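Local atomic coordinates of pectate lyase 1 (Juniperus ashei, PDB entry 1PXZ), a protein that has low pectate lyase activity, cleaving pectate by calcium-assisted beta-elimination, and is the major allergen of mountain cedar pollen. Residues A[3-6]-A[7-11]; A[58-61]-A[62-66]; A[261-264]-A[265-268]. All coordinates share one frame; numbering follows the deposited sequence.

Contact 1 of 3, residues A[3-6]-A[7-11]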
loop_
_atom_site.group_PDB
_atom_site.type_symbol
_atom_site.label_atom_id
_atom_site.label_comp_id
_atom_site.label_asym_id
_atom_site.label_seq_id
_atom_site.Cartn_x
_atom_site.Cartn_y
_atom_site.Cartn_z
ATOM N N PRO A 3 -5.198 16.337 2.483
ATOM C CA PRO A 3 -5.670 16.191 3.868
ATOM C C PRO A 3 -4.776 15.387 4.800
ATOM O O PRO A 3 -4.865 15.589 6.014
ATOM C CB PRO A 3 -6.999 15.421 3.711
ATOM C CG PRO A 3 -7.494 15.849 2.359
ATOM C CD PRO A 3 -6.253 15.885 1.521
ATOM N N ILE A 4 -3.961 14.475 4.276
ATOM C CA ILE A 4 -3.068 13.713 5.171
ATOM C C ILE A 4 -1.859 14.577 5.469
ATOM O O ILE A 4 -1.516 14.879 6.605
ATOM C CB ILE A 4 -2.651 12.376 4.563
ATOM C CG1 ILE A 4 -3.841 11.427 4.319
ATOM C CG2 ILE A 4 -1.595 11.710 5.426
ATOM C CD1 ILE A 4 -3.474 10.134 3.611
ATOM N N ASP A 5 -1.181 15.034 4.418
ATOM C CA ASP A 5 0.075 15.749 4.652
ATOM C C ASP A 5 -0.150 17.050 5.384
ATOM O O ASP A 5 0.708 17.553 6.119
ATOM C CB ASP A 5 0.730 16.014 3.299
ATOM C CG ASP A 5 1.420 14.804 2.697
ATOM O OD1 ASP A 5 1.338 13.697 3.237
ATOM O OD2 ASP A 5 2.082 14.952 1.655
ATOM N N SER A 6 -1.326 17.659 5.154
ATOM C CA SER A 6 -1.529 18.961 5.806
ATOM C C SER A 6 -1.482 18.854 7.330
ATOM O O SER A 6 -1.116 19.795 8.025
ATOM C CB SER A 6 -2.867 19.582 5.367
ATOM O OG SER A 6 -3.915 18.831 5.972
ATOM N N CYS A 7 -1.837 17.696 7.827
ATOM C CA CYS A 7 -1.968 17.407 9.252
ATOM C C CYS A 7 -0.600 17.371 9.911
ATOM O O CYS A 7 -0.499 17.822 11.053
ATOM C CB CYS A 7 -2.719 16.086 9.417
ATOM S SG CYS A 7 -2.805 15.367 11.073
ATOM N N TRP A 8 0.461 16.883 9.266
ATOM C CA TRP A 8 1.750 16.838 9.968
ATOM C C TRP A 8 2.807 17.706 9.321
ATOM O O TRP A 8 3.939 17.870 9.800
ATOM C CB TRP A 8 2.244 15.389 10.056
ATOM C CG TRP A 8 2.544 14.746 8.748
ATOM C CD1 TRP A 8 1.600 14.070 8.002
ATOM C CD2 TRP A 8 3.764 14.676 8.010
ATOM N NE1 TRP A 8 2.174 13.593 6.850
ATOM C CE2 TRP A 8 3.500 13.949 6.830
ATOM C CE3 TRP A 8 5.059 15.151 8.221
ATOM C CZ2 TRP A 8 4.489 13.694 5.880
ATOM C CZ3 TRP A 8 6.050 14.904 7.279
ATOM C CH2 TRP A 8 5.746 14.176 6.120
ATOM N N ARG A 9 2.484 18.326 8.189
ATOM C CA ARG A 9 3.433 19.265 7.597
ATOM C C ARG A 9 3.019 20.721 7.715
ATOM O O ARG A 9 3.755 21.600 7.265
ATOM C CB ARG A 9 3.629 18.917 6.108
ATOM C CG ARG A 9 3.801 17.419 5.896
ATOM C CD ARG A 9 4.272 17.079 4.493
ATOM N NE ARG A 9 5.680 17.413 4.281
ATOM C CZ ARG A 9 6.372 17.001 3.219
ATOM N NH1 ARG A 9 5.794 16.253 2.282
ATOM N NH2 ARG A 9 7.647 17.356 3.115
ATOM N N GLY A 10 1.867 21.044 8.288
ATOM C CA GLY A 10 1.403 22.413 8.371
ATOM C C GLY A 10 1.969 23.232 9.509
ATOM O O GLY A 10 2.445 24.356 9.296
ATOM N N ASP A 11 1.936 22.755 10.760
ATOM C CA ASP A 11 2.532 23.587 11.818
ATOM C C ASP A 11 3.351 22.674 12.733
ATOM O O ASP A 11 3.196 22.673 13.951
ATOM C CB ASP A 11 1.497 24.356 12.616
ATOM C CG ASP A 11 0.539 23.417 13.324
ATOM O OD1 ASP A 11 0.441 22.270 12.831
ATOM O OD2 ASP A 11 -0.060 23.831 14.338
HETATM O O HOH W 1 1.606 11.473 4.971
#

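Contact 2 of 3, residues A[58-61]-A[62-66]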
loop_
_atom_site.group_PDB
_atom_site.type_symbol
_atom_site.label_atom_id
_atom_site.label_comp_id
_atom_site.label_asym_id
_atom_site.label_seq_id
_atom_site.Cartn_x
_atom_site.Cartn_y
_atom_site.Cartn_z
ATOM N N LEU A 58 17.974 -3.796 11.069
ATOM C CA LEU A 58 16.545 -3.559 10.821
ATOM C C LEU A 58 15.709 -4.706 11.347
ATOM O O LEU A 58 14.651 -4.545 11.976
ATOM C CB LEU A 58 16.361 -3.344 9.312
ATOM C CG LEU A 58 14.904 -3.239 8.852
ATOM C CD1 LEU A 58 14.211 -2.102 9.580
ATOM C CD2 LEU A 58 14.840 -3.050 7.334
ATOM N N ARG A 59 16.155 -5.955 11.108
ATOM C CA ARG A 59 15.325 -7.085 11.526
ATOM C C ARG A 59 15.208 -7.159 13.038
ATOM O O ARG A 59 14.152 -7.507 13.557
ATOM C CB ARG A 59 15.846 -8.415 10.985
ATOM C CG ARG A 59 14.930 -9.607 11.307
ATOM C CD ARG A 59 15.596 -10.877 10.770
ATOM N NE ARG A 59 15.819 -10.822 9.324
ATOM C CZ ARG A 59 14.927 -11.222 8.430
ATOM N NH1 ARG A 59 13.745 -11.707 8.797
ATOM N NH2 ARG A 59 15.225 -11.138 7.146
ATOM N N TYR A 60 16.273 -6.832 13.774
ATOM C CA TYR A 60 16.093 -6.811 15.236
ATOM C C TYR A 60 14.999 -5.842 15.638
ATOM O O TYR A 60 14.116 -6.136 16.427
ATOM C CB TYR A 60 17.417 -6.409 15.892
ATOM C CG TYR A 60 17.408 -6.400 17.411
ATOM C CD1 TYR A 60 17.745 -7.540 18.131
ATOM C CD2 TYR A 60 17.074 -5.256 18.124
ATOM C CE1 TYR A 60 17.744 -7.554 19.522
ATOM C CE2 TYR A 60 17.068 -5.259 19.508
ATOM C CZ TYR A 60 17.403 -6.400 20.196
ATOM O OH TYR A 60 17.388 -6.355 21.575
ATOM N N GLY A 61 15.024 -4.601 15.160
ATOM C CA GLY A 61 13.965 -3.725 15.671
ATOM C C GLY A 61 12.595 -4.150 15.178
ATOM O O GLY A 61 11.596 -4.058 15.900
ATOM N N ALA A 62 12.528 -4.617 13.930
ATOM C CA ALA A 62 11.219 -4.958 13.348
ATOM C C ALA A 62 10.584 -6.161 14.016
ATOM O O ALA A 62 9.371 -6.337 13.972
ATOM C CB ALA A 62 11.382 -5.201 11.854
ATOM N N THR A 63 11.369 -7.039 14.668
ATOM C CA THR A 63 10.780 -8.229 15.256
ATOM C C THR A 63 10.528 -8.102 16.759
ATOM O O THR A 63 10.043 -9.068 17.367
ATOM C CB THR A 63 11.687 -9.470 15.050
ATOM O OG1 THR A 63 13.011 -9.140 15.493
ATOM C CG2 THR A 63 11.772 -9.827 13.571
ATOM N N ARG A 64 10.848 -6.965 17.370
ATOM C CA ARG A 64 10.630 -6.895 18.816
ATOM C C ARG A 64 9.140 -6.927 19.120
ATOM O O ARG A 64 8.293 -6.466 18.346
ATOM C CB ARG A 64 11.252 -5.640 19.428
ATOM C CG ARG A 64 12.758 -5.533 19.388
ATOM C CD ARG A 64 13.520 -6.722 19.964
ATOM N NE ARG A 64 13.701 -7.733 18.918
ATOM C CZ ARG A 64 14.223 -8.940 19.094
ATOM N NH1 ARG A 64 14.656 -9.356 20.285
ATOM N NH2 ARG A 64 14.322 -9.763 18.059
ATOM N N GLU A 65 8.775 -7.464 20.292
ATOM C CA GLU A 65 7.369 -7.391 20.687
ATOM C C GLU A 65 7.010 -5.979 21.124
ATOM O O GLU A 65 5.894 -5.516 20.888
ATOM C CB GLU A 65 7.063 -8.392 21.808
ATOM C CG GLU A 65 6.439 -9.694 21.337
ATOM C CD GLU A 65 6.409 -9.904 19.833
ATOM O OE1 GLU A 65 7.447 -10.310 19.238
ATOM O OE2 GLU A 65 5.314 -9.663 19.257
ATOM N N LYS A 66 7.903 -5.233 21.775
ATOM C CA LYS A 66 7.464 -3.903 22.198
ATOM C C LYS A 66 7.269 -2.948 21.017
ATOM O O LYS A 66 7.818 -3.162 19.941
ATOM C CB LYS A 66 8.472 -3.311 23.179
ATOM C CG LYS A 66 9.809 -2.976 22.522
ATOM C CD LYS A 66 10.842 -2.662 23.610
ATOM C CE LYS A 66 11.317 -1.227 23.498
ATOM N NZ LYS A 66 11.891 -0.697 24.762
HETATM O O HOH W 2 15.214 -7.806 22.574
#

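Contact 3 of 3, residues A[261-264]-A[265-268]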
loop_
_atom_site.group_PDB
_atom_site.type_symbol
_atom_site.label_atom_id
_atom_site.label_comp_id
_atom_site.label_asym_id
_atom_site.label_seq_id
_atom_site.Cartn_x
_atom_site.Cartn_y
_atom_site.Cartn_z
ATOM N N ILE A 261 -16.078 -1.164 -5.766
ATOM C CA ILE A 261 -15.040 -0.204 -6.098
ATOM C C ILE A 261 -15.634 1.185 -6.242
ATOM O O ILE A 261 -16.434 1.429 -7.130
ATOM C CB ILE A 261 -14.290 -0.621 -7.389
ATOM C CG1 ILE A 261 -13.677 -2.009 -7.239
ATOM C CG2 ILE A 261 -13.295 0.474 -7.743
ATOM C CD1 ILE A 261 -13.005 -2.602 -8.467
ATOM N N LEU A 262 -15.226 2.076 -5.345
ATOM C CA LEU A 262 -15.667 3.451 -5.303
ATOM C C LEU A 262 -14.532 4.364 -5.747
ATOM O O LEU A 262 -13.656 4.733 -4.970
ATOM C CB LEU A 262 -16.203 3.810 -3.916
ATOM C CG LEU A 262 -17.234 2.796 -3.366
ATOM C CD1 LEU A 262 -17.784 3.281 -2.032
ATOM C CD2 LEU A 262 -18.367 2.559 -4.360
ATOM N N SER A 263 -14.587 4.697 -7.044
ATOM C CA SER A 263 -13.609 5.589 -7.650
ATOM C C SER A 263 -14.092 7.031 -7.538
ATOM O O SER A 263 -15.169 7.342 -8.036
ATOM C CB SER A 263 -13.387 5.198 -9.114
ATOM O OG SER A 263 -12.594 6.182 -9.769
ATOM N N GLU A 264 -13.326 7.896 -6.870
ATOM C CA GLU A 264 -13.747 9.282 -6.676
ATOM C C GLU A 264 -12.604 10.257 -6.836
ATOM O O GLU A 264 -11.577 10.109 -6.157
ATOM C CB GLU A 264 -14.334 9.356 -5.259
ATOM C CG GLU A 264 -14.900 10.702 -4.859
ATOM C CD GLU A 264 -15.616 10.676 -3.519
ATOM O OE1 GLU A 264 -15.515 9.671 -2.774
ATOM O OE2 GLU A 264 -16.278 11.705 -3.236
ATOM N N GLY A 265 -12.734 11.237 -7.718
ATOM C CA GLY A 265 -11.734 12.280 -7.828
ATOM C C GLY A 265 -10.388 11.809 -8.333
ATOM O O GLY A 265 -9.356 12.454 -8.051
ATOM N N ASN A 266 -10.324 10.729 -9.092
ATOM C CA ASN A 266 -9.074 10.283 -9.715
ATOM C C ASN A 266 -8.828 11.009 -11.028
ATOM O O ASN A 266 -9.787 11.531 -11.610
ATOM C CB ASN A 266 -9.145 8.769 -9.953
ATOM C CG ASN A 266 -9.250 8.034 -8.627
ATOM O OD1 ASN A 266 -8.321 8.144 -7.816
ATOM N ND2 ASN A 266 -10.333 7.308 -8.411
ATOM N N SER A 267 -7.590 11.038 -11.505
ATOM C CA SER A 267 -7.326 11.596 -12.835
ATOM C C SER A 267 -6.669 10.495 -13.668
ATOM O O SER A 267 -5.630 9.942 -13.286
ATOM C CB SER A 267 -6.453 12.836 -12.751
ATOM O OG SER A 267 -6.061 13.285 -14.052
ATOM N N PHE A 268 -7.298 10.145 -14.790
ATOM C CA PHE A 268 -6.846 9.011 -15.582
ATOM C C PHE A 268 -6.389 9.508 -16.953
ATOM O O PHE A 268 -7.212 10.093 -17.666
ATOM C CB PHE A 268 -7.960 7.984 -15.753
ATOM C CG PHE A 268 -8.622 7.384 -14.528
ATOM C CD1 PHE A 268 -7.999 6.380 -13.791
ATOM C CD2 PHE A 268 -9.879 7.825 -14.112
ATOM C CE1 PHE A 268 -8.643 5.849 -12.678
ATOM C CE2 PHE A 268 -10.523 7.290 -13.008
ATOM C CZ PHE A 268 -9.905 6.275 -12.283
#

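Contact 1 of 3, residues A[3-6]-A[7-11]
Asp5 O lies over one face of the Trp8 indole, displaced toward the rim, and Arg9 CG sits over the centre of the same face, 3.3 Å above the plane. Arg95 makes a cation-pi contact with the indole. At the edge of the Arg9 guanidinium, close to its plane, lies Asp5 OD2. The setting is the short N-terminal helix 5-9, a single turn that lies against the parallel beta-helix and is tied to the following chain by the disulfide Cys7-Cys24. Both Trp8 and Arg9 reach back one turn to Asp5. The indole comes there because Trp8 CG is tucked between backbone N and carbonyl carbon (chi1 64°). Asp5 O accepts Arg9 N at 2.8 Å and Trp8 N more weakly, so one carbonyl serves two amides. The carboxylate and guanidinium planes stand 71° apart, and the salt bridge from Asp5 OD2 to Arg9 NH1 is long at 4.0 Å. The other carboxylate oxygen, Asp5 OD1, is hydrogen-bonded to His165 NE2, a residue between strands 161-164 and 167-169 of the beta-helix. The same oxygen accepts a water at 2.8 Å, and that water accepts the N-H of Trp8 NE1 at 2.9 Å.

Contact 2 of 3, residues A[58-61]-A[62-66]
Residues 58-61 and 62-66 carry the whole of the short helix 58-63 and the chain that leaves it. Ala62 N donates to Leu58 O at 2.9 Å in a regular helical bond. After that the ladder weakens: Thr63 N is shared between Arg59 O and Tyr60 O, both weakly, and Arg64 N makes a weak bond to Gly61 O. Arg64 itself is extended (psi 151°), which takes the chain off the helix.

Side chains take over where the backbone bonds fade. Thr63 OG1 donates to Arg59 O at 2.8 Å, a bond made possible by the hydroxyl lying between backbone N and carbonyl carbon (chi1 51°), while Thr63 CG2 packs against Arg59 CG. Arg64 folds back on the helix through bends at chi2 and chi3, and its NE donates to Tyr60 O at 3.0 Å, from a little outside the carbonyl plane. The guanidinium then lies flat on the Tyr60 ring, planes 13° apart and centres 4.1 Å apart: a cation-pi stack, with Arg64 CD adding a CH-pi contact over the same face. Two partners at its edge help to fix its rotation. Arg64 NH2 donates to Thr63 OG1 at 2.9 Å, so that hydroxyl both gives and receives, and Arg64 NH1 donates to a water that also bonds Tyr60 OH.

The helix belongs to the crossover between the parallel strands 39-43 and 68-72, at one end of the beta-helix. Leu58 and Ala62 rest on Leu84 of strand 84-85, Tyr60 touches Tyr41, and Arg59 forms a salt bridge with Asp48. Thr63 and Arg64 pack on Leu135 of strand 132-137.

Contact 3 of 3, residues A[261-264]-A[265-268]
This is a turn contact, a side-chain bond bridging the tight corner between strands 260-264 and 267-269 in a late coil of the parallel beta-helix. Ser263 and Asn266, three residues apart, face each other across the bend made by Glu264 and Gly265. Gly265 takes a positive phi (67°), a conformation that favours glycine, and the bend here carries the chain from one face of the beta-helix to the next.

Across the corner Asn266 ND2 donates to Ser263 OG at 2.9 Å, with an N-H...O angle of 144° and the hydroxyl oxygen close to the amide plane. Two torsions bring the groups together: Ser263 OG stands opposite its own backbone N (chi1 171°), and Asn266 CG lies opposite its carbonyl carbon. Phe268, beyond the corner, presents its ring edge to the same hydroxyl, with CZ 3.7 Å from Ser263 OG and the oxygen near the ring plane. Glu264 turns its extended chain the other way, to a salt bridge with Arg300 and a hydrogen bond with His239.

Neighbouring coils complete the polar network. Asn266 ND2 also bonds Val240 O, and Asn266 OD1 accepts Asn243 N, so the amide joins its own turn to the preceding coil, consistent with the asparagine ladder known at this kind of turn in pectate lyases. On the following side Asp301 OD2 pairs with Ser263 OG, and Asp301 OD1 accepts Asn266 N. Buried amide and hydroxyl groups are thus satisfied on both sides of the corner, and bonds from both ends of the amide probably hold Asn266 in one orientation.

From the N terminus the chain meets the contacts in series; each spans one continuous stretch, and none nests in or crosses another. Contact 1 closes a single helical turn in the N-terminal segment that lies on the parallel beta-helix and touches strand 185-195. Contact 2 finishes the helix linking two early strands near one end of the solenoid, its centre about 28 Å from that of contact 1. Much later, contact 3 closes a corner between two strands of a coil toward the other end, about 37 Å from contact 2 between centres and on the opposite side of the chain's centre. Together they sample the N-terminal segment, an early crossover and a late coil.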